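Aclacinomycin-N/aclacinomycin-A oxidase (Streptomyces galilaeus, PDB 2IPI) oxidises the terminal sugar of aclacinomycins in two successive steps, turning aclacinomycin N into A and A into Y, with bicovalently bound FAD and molecular oxygen. Local coordinates at residues 269-282 and 394-406. Sequence-based numbering, arbitrary orientation.
With AKY (methyl (2S,4R)-2-ethyl-2,5,7-trihydroxy-6,11-dioxo-4-{[2,3,6-trideoxy-4-O-{2,6-dideoxy-4-O-[(2S,6S)-6-methyl-5-oxotetrahydro-2h -pyran-2-yl]-alpha-D-lyxo-hexopyranosyl}-3-(dimethylamino)-D-ribo-hexopyranosyl]oxy}-1,2,3,4,6,11-hexahydrotetracene-1-c arboxylate), chain E.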
loop_
_atom_site.group_PDB
_atom_site.type_symbol
_atom_site.label_atom_id
_atom_site.label_comp_id
_atom_site.label_asym_id
_atom_site.label_seq_id
_atom_site.Cartn_x
_atom_site.Cartn_y
_atom_site.Cartn_z
ATOM N N ILE A 269 16.516 18.211 -0.324
ATOM C CA ILE A 269 16.140 17.198 0.662
ATOM C C ILE A 269 15.819 17.838 2.001
ATOM O O ILE A 269 14.753 17.633 2.581
ATOM C CB ILE A 269 17.257 16.151 0.851
ATOM C CG1 ILE A 269 17.426 15.221 -0.347
ATOM C CG2 ILE A 269 17.032 15.373 2.142
ATOM C CD1 ILE A 269 16.275 14.280 -0.607
ATOM N N ASP A 270 16.764 18.626 2.508
ATOM C CA ASP A 270 16.595 19.183 3.850
ATOM C C ASP A 270 15.408 20.134 3.898
ATOM O O ASP A 270 14.668 20.138 4.891
ATOM C CB ASP A 270 17.888 19.870 4.291
ATOM C CG ASP A 270 19.016 18.860 4.484
ATOM O OD1 ASP A 270 18.717 17.652 4.571
ATOM O OD2 ASP A 270 20.194 19.286 4.535
ATOM N N ASN A 271 15.261 20.904 2.814
ATOM C CA ASN A 271 14.106 21.788 2.686
ATOM C C ASN A 271 12.794 20.993 2.672
ATOM O O ASN A 271 11.884 21.324 3.442
ATOM C CB ASN A 271 14.235 22.646 1.425
ATOM C CG ASN A 271 15.193 23.808 1.571
ATOM O OD1 ASN A 271 15.842 24.033 2.591
ATOM N ND2 ASN A 271 15.292 24.610 0.509
ATOM N N HIS A 272 12.679 19.976 1.829
ATOM C CA HIS A 272 11.469 19.143 1.770
ATOM C C HIS A 272 11.079 18.614 3.149
ATOM O O HIS A 272 9.923 18.769 3.567
ATOM C CB HIS A 272 11.671 18.005 0.776
ATOM C CG HIS A 272 10.735 16.848 0.778
ATOM N ND1 HIS A 272 9.779 16.698 -0.201
ATOM C CD2 HIS A 272 10.567 15.767 1.585
ATOM C CE1 HIS A 272 9.069 15.595 -0.009
ATOM N NE2 HIS A 272 9.528 15.014 1.081
ATOM N N GLY A 273 12.036 17.977 3.818
ATOM C CA GLY A 273 11.861 17.390 5.123
ATOM C C GLY A 273 11.558 18.362 6.234
ATOM O O GLY A 273 10.751 18.059 7.123
ATOM N N ALA A 274 12.159 19.560 6.266
ATOM C CA ALA A 274 11.767 20.498 7.319
ATOM C C ALA A 274 10.302 20.930 7.167
ATOM O O ALA A 274 9.660 21.161 8.189
ATOM C CB ALA A 274 12.657 21.734 7.342
ATOM N N TRP A 275 9.789 21.054 5.943
ATOM C CA TRP A 275 8.431 21.529 5.671
ATOM C C TRP A 275 7.411 20.497 6.139
ATOM O O TRP A 275 6.415 20.808 6.798
ATOM C CB TRP A 275 8.251 21.811 4.180
ATOM C CG TRP A 275 6.935 22.366 3.734
ATOM C CD1 TRP A 275 6.640 23.695 3.523
ATOM C CD2 TRP A 275 5.728 21.645 3.436
ATOM N NE1 TRP A 275 5.338 23.837 3.118
ATOM C CE2 TRP A 275 4.748 22.599 3.053
ATOM C CE3 TRP A 275 5.358 20.295 3.445
ATOM C CZ2 TRP A 275 3.451 22.239 2.698
ATOM C CZ3 TRP A 275 4.073 19.942 3.091
ATOM C CH2 TRP A 275 3.124 20.901 2.720
ATOM N N HIS A 276 7.712 19.217 5.749
ATOM C CA HIS A 276 6.792 18.144 6.141
ATOM C C HIS A 276 6.678 18.023 7.650
ATOM O O HIS A 276 5.613 17.685 8.162
ATOM C CB HIS A 276 7.219 16.813 5.511
ATOM C CG HIS A 276 6.773 16.740 4.084
ATOM N ND1 HIS A 276 7.490 17.273 3.029
ATOM C CD2 HIS A 276 5.654 16.201 3.551
ATOM C CE1 HIS A 276 6.827 17.051 1.910
ATOM N NE2 HIS A 276 5.714 16.404 2.195
ATOM N N GLN A 277 7.767 18.312 8.359
ATOM C CA GLN A 277 7.683 18.208 9.815
ATOM C C GLN A 277 6.814 19.335 10.353
ATOM O O GLN A 277 6.216 19.212 11.420
ATOM C CB GLN A 277 9.077 18.221 10.432
ATOM C CG GLN A 277 9.146 17.972 11.927
ATOM C CD GLN A 277 10.487 18.363 12.525
ATOM O OE1 GLN A 277 11.524 18.253 11.873
ATOM N NE2 GLN A 277 10.499 18.826 13.774
ATOM N N SER A 278 6.769 20.607 9.707
ATOM C CA SER A 278 5.957 21.717 10.191
ATOM C C SER A 278 4.526 21.623 9.667
ATOM O O SER A 278 3.583 22.113 10.335
ATOM C CB SER A 278 6.578 23.055 9.786
ATOM O OG SER A 278 7.843 23.234 10.398
ATOM N N ASN A 279 4.270 21.021 8.530
ATOM C CA ASN A 279 2.964 21.154 7.902
ATOM C C ASN A 279 2.217 19.861 7.652
ATOM O O ASN A 279 2.309 19.315 6.551
ATOM C CB ASN A 279 3.180 21.850 6.547
ATOM C CG ASN A 279 2.231 22.998 6.298
ATOM O OD1 ASN A 279 1.232 22.805 5.604
ATOM N ND2 ASN A 279 2.535 24.163 6.869
ATOM N N SER A 280 1.456 19.364 8.623
ATOM C CA SER A 280 0.533 18.276 8.325
ATOM C C SER A 280 -0.521 18.089 9.423
ATOM O O SER A 280 -1.188 19.038 9.815
ATOM C CB SER A 280 1.259 16.948 8.137
ATOM O OG SER A 280 0.316 15.957 7.751
ATOM N N ALA A 281 -0.616 16.849 9.866
ATOM C CA ALA A 281 -1.397 16.246 10.926
ATOM C C ALA A 281 -2.384 17.209 11.586
ATOM O O ALA A 281 -2.155 17.620 12.730
ATOM C CB ALA A 281 -0.431 15.661 11.960
ATOM N N ALA A 282 -3.466 17.541 10.895
ATOM C CA ALA A 282 -4.563 18.383 11.348
ATOM C C ALA A 282 -5.631 18.491 10.265
ATOM O O ALA A 282 -5.723 17.629 9.394
ATOM C CB ALA A 282 -4.104 19.768 11.775
ATOM N N VAL A 394 14.289 6.566 -5.309
ATOM C CA VAL A 394 13.712 6.822 -4.007
ATOM C C VAL A 394 12.515 7.750 -4.103
ATOM O O VAL A 394 12.622 8.887 -4.547
ATOM C CB VAL A 394 14.748 7.483 -3.066
ATOM C CG1 VAL A 394 14.076 7.861 -1.752
ATOM C CG2 VAL A 394 15.954 6.560 -2.929
ATOM N N SER A 395 11.367 7.263 -3.653
ATOM C CA SER A 395 10.175 8.108 -3.636
ATOM C C SER A 395 9.872 8.570 -2.219
ATOM O O SER A 395 9.855 7.780 -1.268
ATOM C CB SER A 395 8.994 7.335 -4.211
ATOM O OG SER A 395 9.212 6.973 -5.555
ATOM N N LEU A 396 9.620 9.851 -2.044
ATOM C CA LEU A 396 9.221 10.390 -0.758
ATOM C C LEU A 396 7.774 10.877 -0.870
ATOM O O LEU A 396 7.483 11.666 -1.769
ATOM C CB LEU A 396 10.112 11.532 -0.273
ATOM C CG LEU A 396 11.617 11.353 -0.477
ATOM C CD1 LEU A 396 12.346 12.680 -0.258
ATOM C CD2 LEU A 396 12.149 10.283 0.461
ATOM N N TYR A 397 6.914 10.395 0.021
ATOM C CA TYR A 397 5.506 10.768 0.049
ATOM C C TYR A 397 5.158 11.684 1.211
ATOM O O TYR A 397 5.475 11.391 2.364
ATOM C CB TYR A 397 4.609 9.513 0.138
ATOM C CG TYR A 397 4.881 8.576 -1.008
ATOM C CD1 TYR A 397 5.998 7.728 -1.009
ATOM C CD2 TYR A 397 4.031 8.546 -2.097
ATOM C CE1 TYR A 397 6.236 6.877 -2.073
ATOM C CE2 TYR A 397 4.267 7.698 -3.162
ATOM C CZ TYR A 397 5.370 6.867 -3.148
ATOM O OH TYR A 397 5.586 6.023 -4.216
ATOM N N SER A 398 4.497 12.794 0.892
ATOM C CA SER A 398 3.900 13.591 1.960
ATOM C C SER A 398 2.897 12.666 2.672
ATOM O O SER A 398 2.227 11.891 1.975
ATOM C CB SER A 398 3.254 14.865 1.443
ATOM O OG SER A 398 2.160 14.590 0.582
ATOM N N TYR A 399 2.841 12.727 3.985
ATOM C CA TYR A 399 2.044 11.802 4.797
ATOM C C TYR A 399 1.568 12.493 6.065
ATOM O O TYR A 399 1.608 13.720 6.206
ATOM C CB TYR A 399 2.843 10.553 5.158
ATOM C CG TYR A 399 2.038 9.301 5.425
ATOM C CD1 TYR A 399 2.202 8.613 6.627
ATOM C CD2 TYR A 399 1.124 8.775 4.521
ATOM C CE1 TYR A 399 1.487 7.459 6.921
ATOM C CE2 TYR A 399 0.408 7.622 4.797
ATOM C CZ TYR A 399 0.592 6.966 5.996
ATOM O OH TYR A 399 -0.126 5.819 6.265
ATOM N N GLY A 400 1.093 11.692 7.029
ATOM C CA GLY A 400 0.631 12.308 8.273
ATOM C C GLY A 400 -0.795 12.799 8.113
ATOM O O GLY A 400 -1.642 12.059 7.599
ATOM N N GLY A 401 -1.078 14.034 8.525
ATOM C CA GLY A 401 -2.441 14.531 8.318
ATOM C C GLY A 401 -3.410 13.921 9.322
ATOM O O GLY A 401 -3.140 13.708 10.508
ATOM N N LYS A 402 -4.604 13.631 8.817
ATOM C CA LYS A 402 -5.649 12.973 9.574
ATOM C C LYS A 402 -5.226 11.573 10.019
ATOM O O LYS A 402 -5.771 11.094 11.016
ATOM C CB LYS A 402 -6.925 12.941 8.731
ATOM C CG LYS A 402 -8.155 12.350 9.398
ATOM C CD LYS A 402 -9.011 13.409 10.056
ATOM C CE LYS A 402 -9.763 14.213 8.978
ATOM N NZ LYS A 402 -10.412 15.399 9.628
ATOM N N VAL A 403 -4.336 10.883 9.321
ATOM C CA VAL A 403 -3.941 9.549 9.796
ATOM C C VAL A 403 -3.409 9.609 11.219
ATOM O O VAL A 403 -3.517 8.654 11.984
ATOM C CB VAL A 403 -2.875 8.897 8.899
ATOM C CG1 VAL A 403 -1.552 9.631 8.980
ATOM C CG2 VAL A 403 -2.682 7.438 9.288
ATOM N N ASN A 404 -2.797 10.747 11.569
ATOM C CA ASN A 404 -2.121 10.865 12.850
ATOM C C ASN A 404 -3.058 11.250 13.986
ATOM O O ASN A 404 -2.601 11.618 15.064
ATOM C CB ASN A 404 -0.989 11.913 12.748
ATOM C CG ASN A 404 0.195 11.379 11.974
ATOM O OD1 ASN A 404 0.156 10.304 11.376
ATOM N ND2 ASN A 404 1.295 12.138 11.977
ATOM N N SER A 405 -4.346 11.160 13.718
ATOM C CA SER A 405 -5.398 11.603 14.620
ATOM C C SER A 405 -5.981 10.389 15.348
ATOM O O SER A 405 -6.594 10.533 16.402
ATOM C CB SER A 405 -6.515 12.353 13.901
ATOM O OG SER A 405 -6.072 13.251 12.890
ATOM N N VAL A 406 -5.792 9.204 14.790
ATOM C CA VAL A 406 -6.202 7.946 15.396
ATOM C C VAL A 406 -5.165 7.398 16.364
ATOM O O VAL A 406 -3.981 7.336 16.012
ATOM C CB VAL A 406 -6.393 6.898 14.275
ATOM C CG1 VAL A 406 -6.808 5.554 14.843
ATOM C CG2 VAL A 406 -7.393 7.399 13.242
HETATM O O15 AKY E . 2.878 3.690 -2.228
HETATM C C42 AKY E . 3.076 3.451 -3.433
HETATM C C40 AKY E . 2.751 4.583 -4.437
HETATM C C38 AKY E . 3.109 4.299 -5.839
HETATM C C39 AKY E . 3.923 2.225 -3.969
HETATM C C41 AKY E . 5.015 1.570 -3.546
HETATM O O14 AKY E . 3.747 1.940 -5.338
HETATM C C37 AKY E . 3.924 3.093 -6.150
HETATM O O13 AKY E . 3.814 2.819 -7.523
HETATM C C35 AKY E . 4.987 2.399 -8.155
HETATM C C34 AKY E . 5.599 3.480 -9.052
HETATM C C36 AKY E . 5.340 4.802 -8.573
HETATM O O11 AKY E . 5.212 3.378 -10.527
HETATM C C33 AKY E . 4.805 1.067 -8.862
HETATM O O12 AKY E . 4.258 -0.084 -8.037
HETATM C C32 AKY E . 4.286 1.177 -10.155
HETATM C C31 AKY E . 5.128 1.933 -10.993
HETATM O O7 AKY E . 9.874 2.917 -15.315
HETATM C C7 AKY E . 9.689 2.320 -16.599
HETATM C C8 AKY E . 8.678 3.086 -17.360
HETATM C C9 AKY E . 9.304 4.305 -17.986
HETATM O O9 AKY E . 10.000 4.949 -16.975
HETATM C C13 AKY E . 8.234 5.120 -18.617
HETATM C C14 AKY E . 7.320 5.514 -17.456
HETATM C C20 AKY E . 11.027 2.352 -17.265
HETATM C C19 AKY E . 11.330 3.124 -18.389
HETATM C C10 AKY E . 10.190 3.836 -19.076
HETATM C C11 AKY E . 12.590 3.052 -18.983
HETATM C C18 AKY E . 13.564 2.194 -18.472
HETATM C C17 AKY E . 13.276 1.408 -17.349
HETATM C C6 AKY E . 12.020 1.510 -16.763
HETATM O O6 AKY E . 11.708 0.763 -15.684
HETATM C C12 AKY E . 14.815 2.094 -19.122
HETATM O O3 AKY E . 15.098 2.794 -20.118
HETATM C C15 AKY E . 15.770 1.167 -18.635
HETATM C C1 AKY E . 16.977 1.016 -19.316
HETATM C C2 AKY E . 17.934 0.083 -18.913
HETATM C C3 AKY E . 17.656 -0.697 -17.791
HETATM C C16 AKY E . 15.482 0.368 -17.507
HETATM C C5 AKY E . 14.233 0.488 -16.859
HETATM O O5 AKY E . 13.867 -0.207 -15.891
HETATM C C4 AKY E . 16.455 -0.557 -17.100
HETATM O O4 AKY E . 16.249 -1.361 -16.026
HETATM O O18 AKY E . 6.454 1.416 -11.186
HETATM C C45 AKY E . 9.338 2.096 -14.268
HETATM C C43 AKY E . 9.491 2.803 -19.955
HETATM O O16 AKY E . 9.417 1.615 -19.622
HETATM O O17 AKY E . 8.948 3.164 -21.154
HETATM C C44 AKY E . 9.603 2.399 -22.174
HETATM O O19 AKY E . 8.004 1.710 -14.488
HETATM C C47 AKY E . 8.655 2.198 -11.837
HETATM N N11 AKY E . 9.248 1.262 -10.865
HETATM C C52 AKY E . 9.665 1.742 -9.593
HETATM C C51 AKY E . 8.791 -0.087 -10.869
HETATM C C46 AKY E . 9.469 2.848 -12.948
HETATM C C48 AKY E . 7.182 2.083 -12.235
HETATM C C49 AKY E . 7.045 1.269 -13.510
HETATM C C50 AKY E . 6.595 -0.195 -13.455
#
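Leu396 rises from strand 391-398 against His272 of helix 262-278, which runs nearly along the strand over that face of the antiparallel sheet. From its CB, 3.8 Å from His272 NE2, the leucine passes through CG to CD1, which sits over one face of the imidazole in a CH-pi contact, 4.2 Å from the centroid, and also meets Ile269 CD1; a branched aliphatic suits this layer between helix and sheet. His276 CE1 lies over the opposite face, toward the rim. His276 ND1 donates an almost straight bond (2.9 Å, 169°) to His272 O. That bond lies in the ring plane and helps fix the ring's rotation, with the NE2 edge against Ser398 CB; histidine suits here, one nitrogen donating while NE2, buried without a partner, is probably unprotonated. A chi1 of -176° swings Ser280 OG away from its own N toward the loop, where this small hydroxyl donates to a lone pair of Tyr399 O (3.0 Å). Gly400 and Gly401, at positive phi and lacking side chains, let OG approach the backbone. On the sheet's other face, catalytic Tyr397 brings OH within 3.2 Å of AKY C40. Apolar and imidazole contacts thus join helix to strand; a polar bond ties the loop.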